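Lamina-associated polypeptide 2 isoforms alpha/zeta (Mus musculus, PDB 2V0X) forms a homodimer through a largely helical, coiled-coil domain and, as a component of the nuclear lamina, probably associates with lamin A and chromatin. Local coordinates at residues I71-P75 with Y114-A118; W47-D51 with M184-M189; V130-L134 with A165-L169. The protein carries 2 engineered substitutions. All blocks are in the same frame, centred on the assembly; numbering follows the deposited sequence.

Contact 1: residues I71-P75 with Y114-A118; sequences ILSVP and YEAAA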
loop_
_atom_site.group_PDB
_atom_site.type_symbol
_atom_site.label_atom_id
_atom_site.label_comp_id
_atom_site.label_asym_id
_atom_site.label_seq_id
_atom_site.Cartn_x
_atom_site.Cartn_y
_atom_site.Cartn_z
ATOM N N ILE B 71 -7.633 5.127 12.883
ATOM C CA ILE B 71 -6.601 5.135 11.851
ATOM C C ILE B 71 -6.978 4.554 10.488
ATOM O O ILE B 71 -6.689 5.152 9.456
ATOM C CB ILE B 71 -5.330 4.444 12.410
ATOM C CG1 ILE B 71 -4.533 5.452 13.227
ATOM C CG2 ILE B 71 -4.494 3.756 11.314
ATOM C CD1 ILE B 71 -3.463 4.807 14.089
ATOM N N LEU B 72 -7.666 3.420 10.498
ATOM C CA LEU B 72 -8.025 2.714 9.276
ATOM C C LEU B 72 -9.154 3.291 8.432
ATOM O O LEU B 72 -9.235 3.025 7.232
ATOM C CB LEU B 72 -8.305 1.244 9.606
ATOM C CG LEU B 72 -7.075 0.582 10.239
ATOM C CD1 LEU B 72 -7.433 -0.778 10.774
ATOM C CD2 LEU B 72 -5.962 0.476 9.208
ATOM N N SER B 73 -10.028 4.066 9.054
ATOM C CA SER B 73 -11.128 4.656 8.313
ATOM C C SER B 73 -10.748 5.985 7.644
ATOM O O SER B 73 -10.031 6.812 8.211
ATOM C CB SER B 73 -12.349 4.819 9.223
ATOM O OG SER B 73 -12.001 5.479 10.434
ATOM N N VAL B 74 -11.154 6.127 6.389
ATOM C CA VAL B 74 -10.907 7.331 5.606
ATOM C C VAL B 74 -11.345 8.527 6.479
ATOM O O VAL B 74 -12.464 8.560 6.957
ATOM C CB VAL B 74 -11.759 7.274 4.325
ATOM C CG1 VAL B 74 -11.669 8.576 3.564
ATOM C CG2 VAL B 74 -11.339 6.092 3.457
ATOM N N PRO B 75 -10.452 9.500 6.719
ATOM C CA PRO B 75 -10.887 10.613 7.556
ATOM C C PRO B 75 -12.036 11.407 6.944
ATOM O O PRO B 75 -12.119 11.576 5.724
ATOM C CB PRO B 75 -9.616 11.431 7.741
ATOM C CG PRO B 75 -8.846 11.172 6.526
ATOM C CD PRO B 75 -9.079 9.701 6.237
ATOM N N TYR B 114 -6.616 6.104 -0.018
ATOM C CA TYR B 114 -6.454 5.960 1.417
ATOM C C TYR B 114 -6.914 4.583 1.869
ATOM O O TYR B 114 -6.217 3.891 2.618
ATOM C CB TYR B 114 -7.243 7.040 2.166
ATOM C CG TYR B 114 -6.994 7.080 3.661
ATOM C CD1 TYR B 114 -6.215 8.082 4.220
ATOM C CD2 TYR B 114 -7.544 6.119 4.516
ATOM C CE1 TYR B 114 -5.984 8.141 5.587
ATOM C CE2 TYR B 114 -7.309 6.159 5.908
ATOM C CZ TYR B 114 -6.529 7.180 6.430
ATOM O OH TYR B 114 -6.281 7.271 7.778
ATOM N N GLU B 115 -8.087 4.195 1.387
ATOM C CA GLU B 115 -8.688 2.930 1.768
ATOM C C GLU B 115 -7.852 1.732 1.318
ATOM O O GLU B 115 -7.684 0.792 2.069
ATOM C CB GLU B 115 -10.118 2.831 1.222
ATOM C CG GLU B 115 -10.875 1.662 1.813
ATOM C CD GLU B 115 -12.198 1.383 1.141
ATOM O OE1 GLU B 115 -12.779 2.323 0.559
ATOM O OE2 GLU B 115 -12.652 0.217 1.193
ATOM N N ALA B 116 -7.351 1.765 0.085
ATOM C CA ALA B 116 -6.515 0.680 -0.428
ATOM C C ALA B 116 -5.255 0.542 0.435
ATOM O O ALA B 116 -4.857 -0.574 0.791
ATOM C CB ALA B 116 -6.137 0.934 -1.904
ATOM N N ALA B 117 -4.664 1.678 0.809
ATOM C CA ALA B 117 -3.463 1.710 1.655
ATOM C C ALA B 117 -3.734 1.185 3.068
ATOM O O ALA B 117 -2.913 0.456 3.652
ATOM C CB ALA B 117 -2.934 3.140 1.745
ATOM N N ALA B 118 -4.868 1.599 3.638
ATOM C CA ALA B 118 -5.248 1.172 4.974
ATOM C C ALA B 118 -5.412 -0.354 4.998
ATOM O O ALA B 118 -5.058 -1.018 5.989
ATOM C CB ALA B 118 -6.557 1.848 5.386
#

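Contact 2: residues W47-D51 with M184-M189; sequences WQQID and MGSSTM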
loop_
_atom_site.group_PDB
_atom_site.type_symbol
_atom_site.label_atom_id
_atom_site.label_comp_id
_atom_site.label_asym_id
_atom_site.label_seq_id
_atom_site.Cartn_x
_atom_site.Cartn_y
_atom_site.Cartn_z
ATOM N N TRP B 47 -5.946 -3.352 -13.114
ATOM C CA TRP B 47 -5.843 -2.172 -13.959
ATOM C C TRP B 47 -6.768 -2.145 -15.170
ATOM O O TRP B 47 -6.839 -1.135 -15.868
ATOM C CB TRP B 47 -4.397 -1.965 -14.381
ATOM C CG TRP B 47 -3.537 -1.484 -13.266
ATOM C CD1 TRP B 47 -3.931 -1.210 -11.971
ATOM C CD2 TRP B 47 -2.138 -1.183 -13.331
ATOM N NE1 TRP B 47 -2.857 -0.758 -11.238
ATOM C CE2 TRP B 47 -1.746 -0.731 -12.044
ATOM C CE3 TRP B 47 -1.175 -1.242 -14.353
ATOM C CZ2 TRP B 47 -0.429 -0.345 -11.756
ATOM C CZ3 TRP B 47 0.135 -0.850 -14.064
ATOM C CH2 TRP B 47 0.496 -0.410 -12.777
ATOM N N GLN B 48 -7.486 -3.239 -15.408
ATOM C CA GLN B 48 -8.396 -3.306 -16.543
ATOM C C GLN B 48 -9.631 -2.453 -16.275
ATOM O O GLN B 48 -10.304 -2.008 -17.199
ATOM C CB GLN B 48 -8.805 -4.756 -16.837
ATOM C CG GLN B 48 -7.656 -5.665 -17.271
ATOM C CD GLN B 48 -6.934 -5.161 -18.511
ATOM O OE1 GLN B 48 -7.544 -4.967 -19.561
ATOM N NE2 GLN B 48 -5.627 -4.952 -18.394
ATOM N N GLN B 49 -9.882 -2.177 -15.003
ATOM C CA GLN B 49 -11.028 -1.372 -14.598
ATOM C C GLN B 49 -10.553 -0.600 -13.363
ATOM O O GLN B 49 -10.712 -1.074 -12.250
ATOM C CB GLN B 49 -12.185 -2.318 -14.248
ATOM C CG GLN B 49 -13.564 -1.865 -14.703
ATOM C CD GLN B 49 -14.171 -0.825 -13.793
ATOM O OE1 GLN B 49 -14.877 -1.157 -12.843
ATOM N NE2 GLN B 49 -13.912 0.442 -14.085
ATOM N N ILE B 50 -9.940 0.569 -13.563
ATOM C CA ILE B 50 -9.416 1.336 -12.427
ATOM C C ILE B 50 -10.474 2.025 -11.575
ATOM O O ILE B 50 -10.214 2.354 -10.421
ATOM C CB ILE B 50 -8.330 2.370 -12.837
ATOM C CG1 ILE B 50 -8.909 3.441 -13.771
ATOM C CG2 ILE B 50 -7.146 1.659 -13.469
ATOM C CD1 ILE B 50 -7.899 4.523 -14.155
ATOM N N ASP B 51 -11.656 2.245 -12.151
ATOM C CA ASP B 51 -12.766 2.884 -11.443
ATOM C C ASP B 51 -13.643 1.754 -10.906
ATOM O O ASP B 51 -14.604 1.337 -11.564
ATOM C CB ASP B 51 -13.572 3.771 -12.411
ATOM C CG ASP B 51 -14.611 4.642 -11.708
ATOM O OD1 ASP B 51 -15.333 5.378 -12.415
ATOM O OD2 ASP B 51 -14.710 4.621 -10.466
HETATM N N MSE B 184 -2.757 2.392 -6.893
HETATM C CA MSE B 184 -2.126 2.941 -8.082
HETATM C C MSE B 184 -3.190 3.231 -9.149
HETATM O O MSE B 184 -3.121 4.244 -9.832
HETATM C CB MSE B 184 -1.076 1.954 -8.610
HETATM C CG MSE B 184 0.199 1.898 -7.752
HETATM SE SE MSE B 184 1.123 0.192 -7.888
HETATM C CE MSE B 184 2.289 0.572 -9.372
ATOM N N GLY B 185 -4.152 2.327 -9.302
ATOM C CA GLY B 185 -5.230 2.547 -10.251
ATOM C C GLY B 185 -6.047 3.786 -9.866
ATOM O O GLY B 185 -6.349 4.616 -10.703
ATOM N N SER B 186 -6.357 3.937 -8.582
ATOM C CA SER B 186 -7.139 5.073 -8.100
ATOM C C SER B 186 -6.382 6.380 -8.273
ATOM O O SER B 186 -6.960 7.392 -8.680
ATOM C CB SER B 186 -7.537 4.863 -6.645
ATOM O OG SER B 186 -8.361 3.722 -6.536
ATOM N N SER B 187 -5.085 6.349 -7.989
ATOM C CA SER B 187 -4.252 7.528 -8.147
ATOM C C SER B 187 -4.296 7.968 -9.624
ATOM O O SER B 187 -4.509 9.140 -9.931
ATOM C CB SER B 187 -2.811 7.207 -7.739
ATOM O OG SER B 187 -1.904 8.157 -8.283
ATOM N N THR B 188 -4.134 6.999 -10.520
ATOM C CA THR B 188 -4.152 7.232 -11.955
ATOM C C THR B 188 -5.514 7.773 -12.414
ATOM O O THR B 188 -5.569 8.682 -13.225
ATOM C CB THR B 188 -3.761 5.937 -12.697
ATOM O OG1 THR B 188 -2.444 5.553 -12.268
ATOM C CG2 THR B 188 -3.775 6.115 -14.210
HETATM N N MSE B 189 -6.605 7.239 -11.868
HETATM C CA MSE B 189 -7.939 7.725 -12.213
HETATM C C MSE B 189 -8.055 9.218 -11.817
HETATM O O MSE B 189 -8.464 10.068 -12.613
HETATM C CB MSE B 189 -9.011 6.907 -11.491
HETATM C CG MSE B 189 -10.441 7.340 -11.835
HETATM SE SE MSE B 189 -11.804 6.679 -10.606
HETATM C CE MSE B 189 -11.794 8.149 -9.355
HETATM O O HOH W 1 -10.725 4.046 -8.406
#

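Contact 3: residues V130-L134 with A165-L169; sequences VAKSL and AASYL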
loop_
_atom_site.group_PDB
_atom_site.type_symbol
_atom_site.label_atom_id
_atom_site.label_comp_id
_atom_site.label_asym_id
_atom_site.label_seq_id
_atom_site.Cartn_x
_atom_site.Cartn_y
_atom_site.Cartn_z
ATOM N N VAL B 130 2.401 -13.017 12.012
ATOM C CA VAL B 130 2.728 -14.348 11.508
ATOM C C VAL B 130 4.259 -14.546 11.356
ATOM O O VAL B 130 4.784 -15.580 11.730
ATOM C CB VAL B 130 1.984 -14.634 10.166
ATOM C CG1 VAL B 130 2.445 -15.951 9.542
ATOM C CG2 VAL B 130 0.450 -14.706 10.418
ATOM N N ALA B 131 4.974 -13.551 10.838
ATOM C CA ALA B 131 6.433 -13.665 10.675
ATOM C C ALA B 131 7.126 -13.905 12.023
ATOM O O ALA B 131 7.979 -14.783 12.160
ATOM C CB ALA B 131 6.996 -12.433 10.016
ATOM N N LYS B 132 6.696 -13.166 13.025
ATOM C CA LYS B 132 7.257 -13.284 14.364
ATOM C C LYS B 132 6.900 -14.652 14.979
ATOM O O LYS B 132 7.749 -15.296 15.600
ATOM C CB LYS B 132 6.737 -12.136 15.240
ATOM C CG LYS B 132 7.589 -11.811 16.477
ATOM C CD LYS B 132 8.973 -11.290 16.074
ATOM C CE LYS B 132 9.789 -10.813 17.274
ATOM N NZ LYS B 132 9.232 -9.573 17.893
ATOM N N SER B 133 5.664 -15.107 14.786
ATOM C CA SER B 133 5.239 -16.398 15.322
ATOM C C SER B 133 6.063 -17.498 14.679
ATOM O O SER B 133 6.520 -18.422 15.350
ATOM C CB SER B 133 3.754 -16.655 15.040
ATOM O OG SER B 133 2.950 -15.692 15.695
ATOM N N LEU B 134 6.242 -17.381 13.369
ATOM C CA LEU B 134 7.003 -18.334 12.592
ATOM C C LEU B 134 8.443 -18.441 13.104
ATOM O O LEU B 134 8.999 -19.550 13.185
ATOM C CB LEU B 134 6.972 -17.920 11.122
ATOM C CG LEU B 134 7.972 -18.438 10.093
ATOM C CD1 LEU B 134 7.890 -19.926 9.918
ATOM C CD2 LEU B 134 7.683 -17.730 8.782
ATOM N N ALA B 165 2.359 -21.287 7.977
ATOM C CA ALA B 165 2.612 -19.860 8.179
ATOM C C ALA B 165 3.329 -19.249 6.955
ATOM O O ALA B 165 3.012 -18.127 6.542
ATOM C CB ALA B 165 3.430 -19.641 9.456
ATOM N N ALA B 166 4.258 -19.998 6.351
ATOM C CA ALA B 166 4.990 -19.507 5.173
ATOM C C ALA B 166 4.062 -19.363 3.970
ATOM O O ALA B 166 4.173 -18.396 3.218
ATOM C CB ALA B 166 6.187 -20.419 4.822
ATOM N N SER B 167 3.135 -20.301 3.788
ATOM C CA SER B 167 2.214 -20.178 2.663
ATOM C C SER B 167 1.234 -19.024 2.941
ATOM O O SER B 167 0.839 -18.316 2.029
ATOM C CB SER B 167 1.467 -21.488 2.400
ATOM O OG SER B 167 0.946 -21.993 3.603
ATOM N N TYR B 168 0.887 -18.825 4.207
ATOM C CA TYR B 168 -0.004 -17.736 4.606
ATOM C C TYR B 168 0.680 -16.426 4.199
ATOM O O TYR B 168 0.066 -15.540 3.607
ATOM C CB TYR B 168 -0.212 -17.751 6.122
ATOM C CG TYR B 168 -0.981 -16.556 6.658
ATOM C CD1 TYR B 168 -2.355 -16.627 6.901
ATOM C CD2 TYR B 168 -0.334 -15.355 6.923
ATOM C CE1 TYR B 168 -3.055 -15.521 7.401
ATOM C CE2 TYR B 168 -1.017 -14.261 7.411
ATOM C CZ TYR B 168 -2.368 -14.343 7.655
ATOM O OH TYR B 168 -3.004 -13.247 8.188
ATOM N N LEU B 169 1.974 -16.339 4.489
ATOM C CA LEU B 169 2.762 -15.159 4.165
ATOM C C LEU B 169 2.816 -14.885 2.661
ATOM O O LEU B 169 2.761 -13.737 2.246
ATOM C CB LEU B 169 4.162 -15.288 4.746
ATOM C CG LEU B 169 4.189 -15.216 6.269
ATOM C CD1 LEU B 169 5.490 -15.768 6.800
ATOM C CD2 LEU B 169 3.962 -13.790 6.745
#

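Contact 1: residues I71-P75 with Y114-A118
Y114 meets I71 through the contact's one hydrogen bond: its hydroxyl OH donates to I71 O at 2.7 Å, in the carbonyl plane with a C=O...OH angle of 158°. With CG anti to the backbone N (chi1 -173°), the ring projects from helix 100-146 far enough to reach this carbonyl, in the last turn of helix 66-72. Aromatic contact comes next. P75 lies over one face of the ring in a CH-pi interaction, its CD 3.7 Å from the centroid; this carbon, next to the ring nitrogen, has C-H bonds polarised enough to suit the pi cloud. The remaining contacts are van der Waals. V74 slides past the ring, CG2 3.9 Å from Y114 CD2, while A118, one turn beyond Y114, is small enough for its CB to sit 3.5 Å from L72 O and 4.1 Å from the apolar L72 CD2. Replacing Y114 with an alanine would probably leave I71 O without this donor and open a gap beneath P75. S187 of the second subunit also packs on Y114, and R191 of that subunit hydrogen-bonds to P75 O. The phenol thus combines polar and apolar roles where the end of a short helix and the loop after it lie on a long one.

Contact 2: residues W47-D51 with M184-M189
M184, a selenomethionine, brings its terminal methyl CE to the edge of the W47 indole, in the ring plane and 3.7 Å from CZ2. The long, unbranched selenomethionine chain, bent at chi3, can set its methyl against the ring edge; the indole NE1 is hydrogen-bonded to A181 O. G185 comes next, where the backbones draw close: its CA lies 3.8 Å from I50 CG2, and a CB on this residue would crowd that methyl at 3.3 Å. S186 turns its CB away from the loop, yet its OG, also hydrogen-bonded to C182 O, shares a water with I50 O, which the water reaches by donating at 2.7 Å. Here a loop following helix 35-46 lies against helix 152-196, the second arm of a long helical hairpin, and I50 points its apolar side chain at the helix. T188 OG1 hydrogen-bonds to M184 O, which accepts T188 N from the opposite face of its plane; F214 packs on the T188 side chain. At M189, another selenomethionine, CB meets I50 CD1 at 3.7 Å. Its CG stands anti to the backbone N (chi1 -179°), which brings SE to 3.6 Å from D51 OD2, the carboxylate oxygen salt-bridged to R112.

Contact 3: residues V130-L134 with A165-L169
V130 fits between A165, Y168 and L169, each of its two methyls serving a different side. CG1, anti to the backbone N (chi1 173°), touches A165 CB at 3.8 Å and also L169 CG, where the valine and leucine lie alongside, pointing opposite ways. The other branch, CG2, closes on Y168 CE2 at 3.4 Å, meeting the ring obliquely. A branched residue such as valine serves well here, since it fills two directions from one short stem. One turn further along, L134 reaches across with CD2 to L169 CD1 at 3.5 Å, and A165, having only a methyl, lets the backbones near each other, with its CA 6.4 Å from that of L134. Beyond this shell, H126 borders Y168 and T127 borders L169, both from helix 100-146. The second subunit covers the next layer: its L134 and L169 pack on their own counterparts, and its A166 lies on A131. The helix segments run nearly antiparallel, at 157° with axes 9.9 Å apart. Apolar residues a turn apart meeting in this way, with the second subunit added, are consistent with an antiparallel coiled coil in which a helical hairpin from each chain takes part.

Contact 2 is the most buried of the three; contacts 1 and 3 are only partly buried. Helix 100-146 serves contacts 1 and 3, helix 152-196 serves contacts 2 and 3, so contact 3 joins the two long helices directly while the others dress them with flanking chain. Their chemistry follows: the side chains of contact 3 meet only through apolar groups, contact 1 adds a phenol-to-carbonyl bond at a helix end, and contact 2 bridges loop and helix partly through water. Contacts 2 and 3 are farthest apart, with centres about 31 Å from each other. All three touch the second subunit, and Y114 of one chain packs on W47 of the other, linking contacts 1 and 2 across the dimer.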